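PDB 3BJE: nucleoside phosphorylase, putative from Trypanosoma brucei, which acts as a homodimeric uridine phosphorylase, splitting uridine with phosphate into uracil and ribose 1-phosphate. Local coordinates for residues 160-171 and 237-248. Residues are numbered along the deposited sequence; the frame is centred on the assembly and turned at random. Where two conformers were deposited one is given.
Sequences ALAVTRHAIGMD and QQYVIGTTATAS
Strands 161-169 and 239-246 run side by side as a buried, parallel pair in the core of this phosphorylase-superfamily fold, and Leu161, Ala162 and Val163 pair directly with Tyr239, Val240 and Ile241. Backbone bonds continue through a beta bulge at Arg165 and His166, where the register slips by one; pairing resumes with Ala167 opposite Thr244. Gly242 O accepts Arg165 N at 2.9 Å in an almost straight bond (176°). In one of its two conformers the Arg165 chain bends at chi3 (-70°), and Ile241 CG2 sits over one guanidinium face, toward the rim, 3.6 Å from NH2. Thr164 and Thr244 cross at about a right angle and their OG1 atoms are hydrogen-bonded at 2.7 Å. Further along, Ile168 CD1 packs on Thr243 CG2 at 3.5 Å. Met170 bends at its thioether, bringing CE 3.8 Å from Ala247 CB, while its N bonds Thr246 O at 2.8 Å. This end approaches the active site: Thr246 OG1 bonds Glu292, which lines both the ribose phosphate and uracil pockets, and Met170 O and Ser248 OG hydrogen-bond Asn172 of the second subunit. The polar side chains of Arg165, His166 and Thr243 share one acidic partner, Glu286, whose charge probably steadies the bulge, and Thr246 probably helps position Glu292 for ligand binding.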
# COMPACT_ATOMS: atom_id res chain seq x y z
N ALA A 160 -21.18 -4.38 -12.37
CA ALA A 160 -20.70 -3.94 -13.68
C ALA A 160 -19.17 -3.89 -13.68
O ALA A 160 -18.52 -3.82 -12.62
CB ALA A 160 -21.25 -2.57 -14.02
N LEU A 161 -18.61 -3.96 -14.89
CA LEU A 161 -17.17 -3.83 -15.09
C LEU A 161 -16.88 -2.38 -15.43
O LEU A 161 -17.28 -1.89 -16.48
CB LEU A 161 -16.66 -4.76 -16.19
CG LEU A 161 -15.13 -4.84 -16.36
CD1 LEU A 161 -14.43 -5.37 -15.09
CD2 LEU A 161 -14.76 -5.70 -17.58
N ALA A 162 -16.20 -1.68 -14.53
CA ALA A 162 -15.88 -0.28 -14.75
C ALA A 162 -14.48 -0.18 -15.37
O ALA A 162 -13.46 -0.53 -14.75
CB ALA A 162 -15.95 0.49 -13.45
N VAL A 163 -14.46 0.29 -16.62
CA VAL A 163 -13.25 0.33 -17.43
C VAL A 163 -12.68 1.74 -17.35
O VAL A 163 -13.39 2.71 -17.57
CB VAL A 163 -13.59 -0.03 -18.89
CG1 VAL A 163 -12.33 -0.04 -19.76
CG2 VAL A 163 -14.29 -1.36 -18.94
N THR A 164 -11.39 1.84 -17.02
CA THR A 164 -10.73 3.12 -16.84
C THR A 164 -10.38 3.77 -18.18
O THR A 164 -9.82 3.10 -19.05
CB THR A 164 -9.40 2.95 -16.07
OG1 THR A 164 -9.69 2.41 -14.77
CG2 THR A 164 -8.64 4.28 -15.93
N ARG A 165 -10.79 5.03 -18.35
CA ARG A 165 -10.21 5.89 -19.38
C ARG A 165 -9.23 6.82 -18.66
O ARG A 165 -8.06 6.53 -18.60
CB ARG A 165 -11.26 6.65 -20.19
CG ARG A 165 -10.64 7.32 -21.40
CD ARG A 165 -11.63 8.10 -22.24
NE ARG A 165 -12.60 7.29 -22.97
CZ ARG A 165 -13.92 7.28 -22.74
NH1 ARG A 165 -14.46 8.00 -21.77
NH2 ARG A 165 -14.72 6.52 -23.49
N HIS A 166 -9.70 7.92 -18.06
CA HIS A 166 -8.82 8.79 -17.27
C HIS A 166 -8.78 8.34 -15.82
O HIS A 166 -9.61 7.55 -15.38
CB HIS A 166 -9.29 10.25 -17.36
CG HIS A 166 -9.27 10.79 -18.76
ND1 HIS A 166 -10.37 10.75 -19.59
CD2 HIS A 166 -8.27 11.35 -19.50
CE1 HIS A 166 -10.06 11.27 -20.76
NE2 HIS A 166 -8.80 11.66 -20.73
N ALA A 167 -7.76 8.81 -15.11
CA ALA A 167 -7.58 8.48 -13.70
C ALA A 167 -7.27 9.75 -12.91
O ALA A 167 -6.57 10.63 -13.38
CB ALA A 167 -6.44 7.51 -13.54
N ILE A 168 -7.81 9.80 -11.69
CA ILE A 168 -7.44 10.80 -10.70
C ILE A 168 -6.63 10.12 -9.61
O ILE A 168 -7.10 9.16 -9.00
CB ILE A 168 -8.67 11.43 -10.04
CG1 ILE A 168 -9.55 12.12 -11.09
CG2 ILE A 168 -8.25 12.45 -8.96
CD1 ILE A 168 -11.02 12.18 -10.69
N GLY A 169 -5.41 10.60 -9.39
CA GLY A 169 -4.57 10.15 -8.29
C GLY A 169 -4.85 10.98 -7.07
O GLY A 169 -4.41 12.11 -6.97
N MET A 170 -5.61 10.41 -6.13
CA MET A 170 -5.80 11.03 -4.82
C MET A 170 -4.68 10.61 -3.85
O MET A 170 -4.52 11.19 -2.78
CB MET A 170 -7.16 10.66 -4.24
CG MET A 170 -8.32 10.94 -5.20
SD MET A 170 -9.96 10.67 -4.50
CE MET A 170 -9.88 8.90 -4.18
N ASP A 171 -3.97 9.55 -4.22
CA ASP A 171 -2.76 9.13 -3.57
C ASP A 171 -1.64 10.12 -3.92
O ASP A 171 -1.87 11.08 -4.67
CB ASP A 171 -2.39 7.75 -4.10
CG ASP A 171 -2.12 7.79 -5.59
OD1 ASP A 171 -3.07 7.98 -6.40
OD2 ASP A 171 -0.92 7.68 -5.97
N GLN A 237 -22.44 -9.39 -19.42
CA GLN A 237 -21.60 -8.57 -18.53
C GLN A 237 -21.79 -7.12 -18.88
O GLN A 237 -21.49 -6.70 -20.00
CB GLN A 237 -20.11 -8.93 -18.64
CG GLN A 237 -19.20 -8.13 -17.70
CD GLN A 237 -19.58 -8.31 -16.24
OE1 GLN A 237 -19.69 -9.44 -15.75
NE2 GLN A 237 -19.76 -7.19 -15.53
N GLN A 238 -22.32 -6.34 -17.94
CA GLN A 238 -22.49 -4.92 -18.13
C GLN A 238 -21.15 -4.24 -17.87
O GLN A 238 -20.38 -4.69 -17.02
CB GLN A 238 -23.58 -4.36 -17.21
CG GLN A 238 -24.98 -4.91 -17.53
CD GLN A 238 -26.07 -4.39 -16.59
OE1 GLN A 238 -25.98 -4.53 -15.36
NE2 GLN A 238 -27.11 -3.79 -17.16
N TYR A 239 -20.88 -3.17 -18.61
CA TYR A 239 -19.70 -2.36 -18.40
C TYR A 239 -19.96 -0.88 -18.60
O TYR A 239 -20.95 -0.48 -19.24
CB TYR A 239 -18.54 -2.82 -19.29
CG TYR A 239 -18.67 -2.49 -20.75
CD1 TYR A 239 -17.99 -1.41 -21.31
CD2 TYR A 239 -19.44 -3.28 -21.58
CE1 TYR A 239 -18.10 -1.11 -22.67
CE2 TYR A 239 -19.56 -2.99 -22.95
CZ TYR A 239 -18.88 -1.91 -23.49
OH TYR A 239 -19.00 -1.64 -24.84
N VAL A 240 -19.07 -0.08 -18.03
CA VAL A 240 -19.07 1.37 -18.14
C VAL A 240 -17.63 1.85 -18.35
O VAL A 240 -16.69 1.15 -17.97
CB VAL A 240 -19.68 2.04 -16.87
CG1 VAL A 240 -21.14 1.62 -16.69
CG2 VAL A 240 -18.88 1.71 -15.60
N ILE A 241 -17.47 3.01 -18.97
CA ILE A 241 -16.15 3.61 -19.17
C ILE A 241 -16.14 5.01 -18.59
O ILE A 241 -17.07 5.78 -18.83
CB ILE A 241 -15.76 3.76 -20.65
CG1 ILE A 241 -16.04 2.48 -21.44
CG2 ILE A 241 -14.28 4.18 -20.75
CD1 ILE A 241 -16.17 2.71 -22.92
N GLY A 242 -15.08 5.35 -17.88
CA GLY A 242 -15.00 6.67 -17.29
C GLY A 242 -13.77 6.85 -16.44
O GLY A 242 -12.79 6.11 -16.56
N THR A 243 -13.83 7.85 -15.56
CA THR A 243 -12.68 8.22 -14.76
C THR A 243 -12.65 7.40 -13.48
O THR A 243 -13.67 7.27 -12.79
CB THR A 243 -12.70 9.73 -14.47
OG1 THR A 243 -12.55 10.45 -15.69
CG2 THR A 243 -11.57 10.13 -13.53
N THR A 244 -11.47 6.86 -13.17
CA THR A 244 -11.25 6.12 -11.95
C THR A 244 -10.50 6.99 -10.94
O THR A 244 -9.44 7.55 -11.26
CB THR A 244 -10.41 4.84 -12.23
OG1 THR A 244 -11.11 4.05 -13.21
CG2 THR A 244 -10.16 4.04 -10.93
N ALA A 245 -11.04 7.14 -9.73
CA ALA A 245 -10.36 7.85 -8.65
C ALA A 245 -9.65 6.85 -7.75
O ALA A 245 -10.27 5.93 -7.23
CB ALA A 245 -11.36 8.68 -7.84
N THR A 246 -8.35 7.02 -7.59
CA THR A 246 -7.54 6.12 -6.79
C THR A 246 -7.13 6.75 -5.45
O THR A 246 -6.62 7.87 -5.40
CB THR A 246 -6.28 5.69 -7.56
OG1 THR A 246 -6.67 5.03 -8.77
CG2 THR A 246 -5.36 4.75 -6.72
N ALA A 247 -7.31 5.96 -4.40
CA ALA A 247 -7.16 6.39 -3.02
C ALA A 247 -5.95 5.75 -2.36
O ALA A 247 -5.49 4.66 -2.76
CB ALA A 247 -8.41 5.98 -2.23
N SER A 248 -5.45 6.42 -1.31
CA SER A 248 -4.30 5.95 -0.50
C SER A 248 -4.75 5.25 0.80
O SER A 248 -4.06 5.24 1.81
CB SER A 248 -3.35 7.10 -0.22
OG SER A 248 -4.02 8.21 0.37